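Local structure of beta-glucoside phosphorylase BglX (Unidentified, 5VQE) at residues A[444-447]-A[448-452]; A[458-461]-A[462-466]. The protein belongs to glycoside hydrolase family 3 and probably cleaves beta-glucosides by phosphorolysis, passing the glucosyl unit to phosphate. All coordinates share one frame; numbering follows the deposited sequence.

Contact 1 of 2, residues A[444-447]-A[448-452]; sequences IVHW and FEEVP
Glu-450 OE1 is held by two donors: the backbone N of Trp-447, 2.9 Å away, and a water. The water lies 2.7 Å from Glu-450 OE1 and hands its other hydrogen to the backbone O of Val-445. This is the exit from an edge strand of the six-stranded mixed sheet of an alpha/beta domain: strand 444-447 pairs on one side with strand 412-419 and runs straight into a single 3-10 turn, 448-450. The case illustrates how a side chain just past a strand can take up an outward N-H of an edge strand, and reach a carbonyl through water. Trp-447 N meets Glu-450 OE1 on its anti side, 29° out of the carboxylate plane. Glu-450 has CG anti to its carbonyl carbon (chi1 -63°) and an extended chain beyond, which carries the carboxylate back over the turn to the last strand residues. The return bond is made by the backbone: Glu-450 N donates to Trp-447 O (2.9 Å), closing the turn, so that Trp-447 and Glu-450 are tied in both directions. The same OE1 of Glu-450 comes within 3.5 Å of His-446 CB, near the plane of the imidazole, and within 3.8 Å of Trp-447 CD1, where the indole and carboxylate planes are 60° apart. The indole also stacks with Tyr-427 and meets the ammonium of Lys-435 in a cation-pi contact. Tyr-427 also hydrogen-bonds Glu-449 OE1, and Lys-435 bonds Val-445 O, so one outer shell serves both strand and turn. On the strand face that carries His-446, Val-451 crosses the histidine side chain at about a right angle, its CG1 methyl resting 3.7 Å from His-446 CB.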
loop_
_atom_site.group_PDB
_atom_site.type_symbol
_atom_site.label_atom_id
_atom_site.label_comp_id
_atom_site.label_asym_id
_atom_site.label_seq_id
_atom_site.Cartn_x
_atom_site.Cartn_y
_atom_site.Cartn_z
ATOM N N ILE A 444 -24.955 -26.027 10.748
ATOM C CA ILE A 444 -24.031 -26.596 11.718
ATOM C C ILE A 444 -22.639 -26.527 11.107
ATOM O O ILE A 444 -22.422 -27.005 9.988
ATOM C CB ILE A 444 -24.422 -28.038 12.078
ATOM C CG1 ILE A 444 -25.747 -28.030 12.845
ATOM C CG2 ILE A 444 -23.324 -28.704 12.892
ATOM C CD1 ILE A 444 -26.323 -29.396 13.092
ATOM N N VAL A 445 -21.706 -25.905 11.822
ATOM C CA VAL A 445 -20.393 -25.582 11.273
ATOM C C VAL A 445 -19.321 -26.002 12.263
ATOM O O VAL A 445 -19.284 -25.496 13.391
ATOM C CB VAL A 445 -20.255 -24.085 10.953
ATOM C CG1 VAL A 445 -18.945 -23.824 10.187
ATOM C CG2 VAL A 445 -21.440 -23.602 10.144
ATOM N N HIS A 446 -18.439 -26.907 11.835
ATOM C CA HIS A 446 -17.251 -27.269 12.590
ATOM C C HIS A 446 -16.006 -26.837 11.828
ATOM O O HIS A 446 -15.993 -26.806 10.594
ATOM C CB HIS A 446 -17.161 -28.779 12.839
ATOM C CG HIS A 446 -18.217 -29.314 13.751
ATOM N ND1 HIS A 446 -19.480 -29.646 13.314
ATOM C CD2 HIS A 446 -18.195 -29.583 15.078
ATOM C CE1 HIS A 446 -20.191 -30.096 14.333
ATOM N NE2 HIS A 446 -19.434 -30.067 15.413
ATOM N N TRP A 447 -14.963 -26.498 12.575
ATOM C CA TRP A 447 -13.660 -26.273 11.967
ATOM C C TRP A 447 -13.077 -27.600 11.484
ATOM O O TRP A 447 -13.340 -28.660 12.058
ATOM C CB TRP A 447 -12.685 -25.653 12.961
ATOM C CG TRP A 447 -13.048 -24.315 13.565
ATOM C CD1 TRP A 447 -13.410 -24.080 14.861
ATOM C CD2 TRP A 447 -13.015 -23.033 12.922
ATOM N NE1 TRP A 447 -13.623 -22.736 15.059
ATOM C CE2 TRP A 447 -13.387 -22.072 13.886
ATOM C CE3 TRP A 447 -12.723 -22.606 11.625
ATOM C CZ2 TRP A 447 -13.475 -20.716 13.593
ATOM C CZ3 TRP A 447 -12.812 -21.254 11.336
ATOM C CH2 TRP A 447 -13.185 -20.327 12.315
ATOM N N PHE A 448 -12.247 -27.523 10.441
ATOM C CA PHE A 448 -11.559 -28.708 9.934
ATOM C C PHE A 448 -10.862 -29.469 11.048
ATOM O O PHE A 448 -10.842 -30.705 11.056
ATOM C CB PHE A 448 -10.532 -28.296 8.883
ATOM C CG PHE A 448 -9.813 -29.453 8.242
ATOM C CD1 PHE A 448 -8.541 -29.814 8.656
ATOM C CD2 PHE A 448 -10.409 -30.175 7.227
ATOM C CE1 PHE A 448 -7.875 -30.878 8.063
ATOM C CE2 PHE A 448 -9.756 -31.240 6.637
ATOM C CZ PHE A 448 -8.483 -31.589 7.054
ATOM N N GLU A 449 -10.259 -28.739 11.983
ATOM C CA GLU A 449 -9.458 -29.346 13.030
ATOM C C GLU A 449 -10.297 -30.136 14.030
ATOM O O GLU A 449 -9.738 -30.952 14.769
ATOM C CB GLU A 449 -8.659 -28.252 13.749
ATOM C CG GLU A 449 -7.549 -27.593 12.890
ATOM C CD GLU A 449 -8.071 -26.711 11.748
ATOM O OE1 GLU A 449 -9.141 -26.077 11.892
ATOM O OE2 GLU A 449 -7.397 -26.655 10.694
ATOM N N GLU A 450 -11.619 -29.945 14.043
ATOM C CA GLU A 450 -12.487 -30.531 15.058
ATOM C C GLU A 450 -13.059 -31.886 14.680
ATOM O O GLU A 450 -13.636 -32.550 15.547
ATOM C CB GLU A 450 -13.672 -29.604 15.348
ATOM C CG GLU A 450 -13.315 -28.269 15.925
ATOM C CD GLU A 450 -14.548 -27.464 16.288
ATOM O OE1 GLU A 450 -15.397 -27.215 15.400
ATOM O OE2 GLU A 450 -14.670 -27.091 17.473
ATOM N N VAL A 451 -12.974 -32.295 13.419
ATOM C CA VAL A 451 -13.711 -33.475 12.970
ATOM C C VAL A 451 -12.742 -34.435 12.302
ATOM O O VAL A 451 -11.627 -34.048 11.912
ATOM C CB VAL A 451 -14.864 -33.098 12.011
ATOM C CG1 VAL A 451 -15.910 -32.281 12.751
ATOM C CG2 VAL A 451 -14.330 -32.350 10.804
ATOM N N PRO A 452 -13.130 -35.700 12.163
ATOM C CA PRO A 452 -12.249 -36.678 11.516
ATOM C C PRO A 452 -12.088 -36.403 10.030
ATOM O O PRO A 452 -12.857 -35.661 9.409
ATOM C CB PRO A 452 -12.961 -38.018 11.748
ATOM C CG PRO A 452 -13.985 -37.743 12.825
ATOM C CD PRO A 452 -14.375 -36.326 12.650
HETATM O O HOH W 1 -17.741 -26.053 16.031
#

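Contact 2 of 2, residues A[458-461]-A[462-466]; sequences YSIE and DLKRD
Tyr-458 lays its ring beneath the first turn of helix 460-466, just ahead of a capping box built by Ser-459 and Asp-462. One face of the Tyr-458 ring receives Asp-462 CB, 3.6 Å from the centroid, in a CH-pi contact, while Tyr-458 CE1 lies 3.8 Å from Leu-463 CB. With CG anti to the backbone nitrogen (chi1 -171°), the phenol reaches along the helix to Asp-466, where Tyr-458 OH donates to Asp-466 OD2 in a very short bond of 2.5 Å. Ring and carboxylate are nearly coplanar there, 26° apart, and OD2 sits at the ring edge. An alanine here would remove ring and hydroxyl together, and is likely to leave Asp-466 OD2 without this donor and Asp-462 CB without its aromatic cover. Ser-459 follows as N-cap and exemplifies the reciprocal bonds of a capping box. Its OG accepts from Asp-462 N (2.9 Å), and its own N donates to Asp-462 OD2 (3.0 Å), approaching from above the carboxylate plane in an almost straight bond of 169°. Two amides at the helix start thus find side-chain acceptors, and Ser-459 O opens the regular series by taking Leu-463 N. Ile-460 continues it, its O accepting from Lys-464 N, while its side chain packs on Phe-500 and Asp-503 of a neighbouring loop. Glu-461 bonds through its O to Arg-465 N; Glu-461 OE1 and Lys-464 NZ, 4.5 Å apart, are too distant for a salt bridge. Farther along, Arg-465 joins Asp-466 and, at longer range, Asp-462 in a charged network that would probably offset the negative charge gathered on this side of the helix. Asp-466 CG lies over the face of the Arg-465 guanidinium, so Arg-465 NH1 and Asp-466 OD1, 2.9 Å apart, attract through charge without a directed N-H bond.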
loop_
_atom_site.group_PDB
_atom_site.type_symbol
_atom_site.label_atom_id
_atom_site.label_comp_id
_atom_site.label_asym_id
_atom_site.label_seq_id
_atom_site.Cartn_x
_atom_site.Cartn_y
_atom_site.Cartn_z
ATOM N N TYR A 458 -11.438 -43.905 9.182
ATOM C CA TYR A 458 -12.573 -43.066 8.825
ATOM C C TYR A 458 -12.616 -43.017 7.308
ATOM O O TYR A 458 -11.596 -42.747 6.668
ATOM C CB TYR A 458 -12.416 -41.668 9.435
ATOM C CG TYR A 458 -13.606 -40.736 9.327
ATOM C CD1 TYR A 458 -13.695 -39.800 8.300
ATOM C CD2 TYR A 458 -14.620 -40.757 10.285
ATOM C CE1 TYR A 458 -14.780 -38.926 8.218
ATOM C CE2 TYR A 458 -15.700 -39.882 10.213
ATOM C CZ TYR A 458 -15.775 -38.972 9.181
ATOM O OH TYR A 458 -16.856 -38.112 9.109
ATOM N N SER A 459 -13.779 -43.302 6.745
ATOM C CA SER A 459 -13.932 -43.477 5.308
ATOM C C SER A 459 -14.518 -42.223 4.671
ATOM O O SER A 459 -14.999 -41.311 5.349
ATOM C CB SER A 459 -14.833 -44.679 5.016
ATOM O OG SER A 459 -16.174 -44.365 5.341
ATOM N N ILE A 460 -14.473 -42.192 3.336
ATOM C CA ILE A 460 -15.120 -41.113 2.598
ATOM C C ILE A 460 -16.628 -41.204 2.765
ATOM O O ILE A 460 -17.318 -40.180 2.786
ATOM C CB ILE A 460 -14.716 -41.140 1.111
ATOM C CG1 ILE A 460 -13.218 -40.820 0.960
ATOM C CG2 ILE A 460 -15.572 -40.154 0.304
ATOM C CD1 ILE A 460 -12.755 -40.570 -0.473
ATOM N N GLU A 461 -17.171 -42.417 2.889
ATOM C CA GLU A 461 -18.605 -42.538 3.125
ATOM C C GLU A 461 -18.966 -41.961 4.487
ATOM O O GLU A 461 -19.983 -41.269 4.620
ATOM C CB GLU A 461 -19.046 -44.000 2.998
ATOM C CG GLU A 461 -20.540 -44.250 3.230
ATOM C CD GLU A 461 -21.455 -43.583 2.202
ATOM O OE1 GLU A 461 -20.943 -43.041 1.193
ATOM O OE2 GLU A 461 -22.697 -43.609 2.407
ATOM N N ASP A 462 -18.137 -42.222 5.507
ATOM C CA ASP A 462 -18.318 -41.567 6.800
ATOM C C ASP A 462 -18.314 -40.053 6.639
ATOM O O ASP A 462 -19.195 -39.353 7.152
ATOM C CB ASP A 462 -17.208 -41.974 7.775
ATOM C CG ASP A 462 -17.255 -43.440 8.168
ATOM O OD1 ASP A 462 -18.348 -44.043 8.194
ATOM O OD2 ASP A 462 -16.176 -43.985 8.474
ATOM N N LEU A 463 -17.300 -39.528 5.949
ATOM C CA LEU A 463 -17.226 -38.093 5.706
ATOM C C LEU A 463 -18.514 -37.572 5.079
ATOM O O LEU A 463 -19.048 -36.542 5.502
ATOM C CB LEU A 463 -16.035 -37.787 4.800
ATOM C CG LEU A 463 -15.764 -36.311 4.515
ATOM C CD1 LEU A 463 -15.218 -35.606 5.760
ATOM C CD2 LEU A 463 -14.789 -36.171 3.350
ATOM N N LYS A 464 -19.020 -38.264 4.050
ATOM C CA LYS A 464 -20.234 -37.806 3.379
ATOM C C LYS A 464 -21.443 -37.890 4.296
ATOM O O LYS A 464 -22.367 -37.075 4.182
ATOM C CB LYS A 464 -20.498 -38.623 2.120
ATOM C CG LYS A 464 -19.492 -38.415 1.015
ATOM C CD LYS A 464 -19.536 -39.567 0.012
ATOM C CE LYS A 464 -20.151 -39.169 -1.312
ATOM N NZ LYS A 464 -20.153 -40.315 -2.273
ATOM N N ARG A 465 -21.460 -38.882 5.187
ATOM C CA ARG A 465 -22.525 -38.976 6.178
ATOM C C ARG A 465 -22.480 -37.792 7.128
ATOM O O ARG A 465 -23.525 -37.303 7.572
ATOM C CB ARG A 465 -22.389 -40.295 6.950
ATOM C CG ARG A 465 -23.245 -40.418 8.206
ATOM C CD ARG A 465 -22.718 -41.498 9.145
ATOM N NE ARG A 465 -22.459 -40.965 10.485
ATOM C CZ ARG A 465 -21.268 -40.909 11.084
ATOM N NH1 ARG A 465 -21.187 -40.391 12.303
ATOM N NH2 ARG A 465 -20.166 -41.371 10.495
ATOM N N ASP A 466 -21.277 -37.321 7.454
ATOM C CA ASP A 466 -21.082 -36.274 8.443
ATOM C C ASP A 466 -20.948 -34.882 7.842
ATOM O O ASP A 466 -20.959 -33.899 8.596
ATOM C CB ASP A 466 -19.823 -36.565 9.273
ATOM C CG ASP A 466 -19.969 -37.779 10.149
ATOM O OD1 ASP A 466 -21.103 -38.071 10.577
ATOM O OD2 ASP A 466 -18.943 -38.431 10.427
#

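Contacts 1 and 2 are consecutive surface pieces of one strand-to-helix connection, their centres about 13 Å apart. Contact 1 ends a strand and contact 2 begins the next helix, and in both an acidic side chain accepts from a backbone N-H three residues earlier. The settings differ: in 444-452 the carboxylate shares its oxygen with a water and lies beside His-446 and Trp-447, the indole packing on helix 429-441, whereas 458-466 adds a serine cap, an aromatic floor and an arginine-aspartate network. They meet directly where Pro-452 CB packs 3.5 Å from Tyr-458 CD2. Arg-412 also relates them, touching His-446 of contact 1 and bonding Asp-466 O of contact 2.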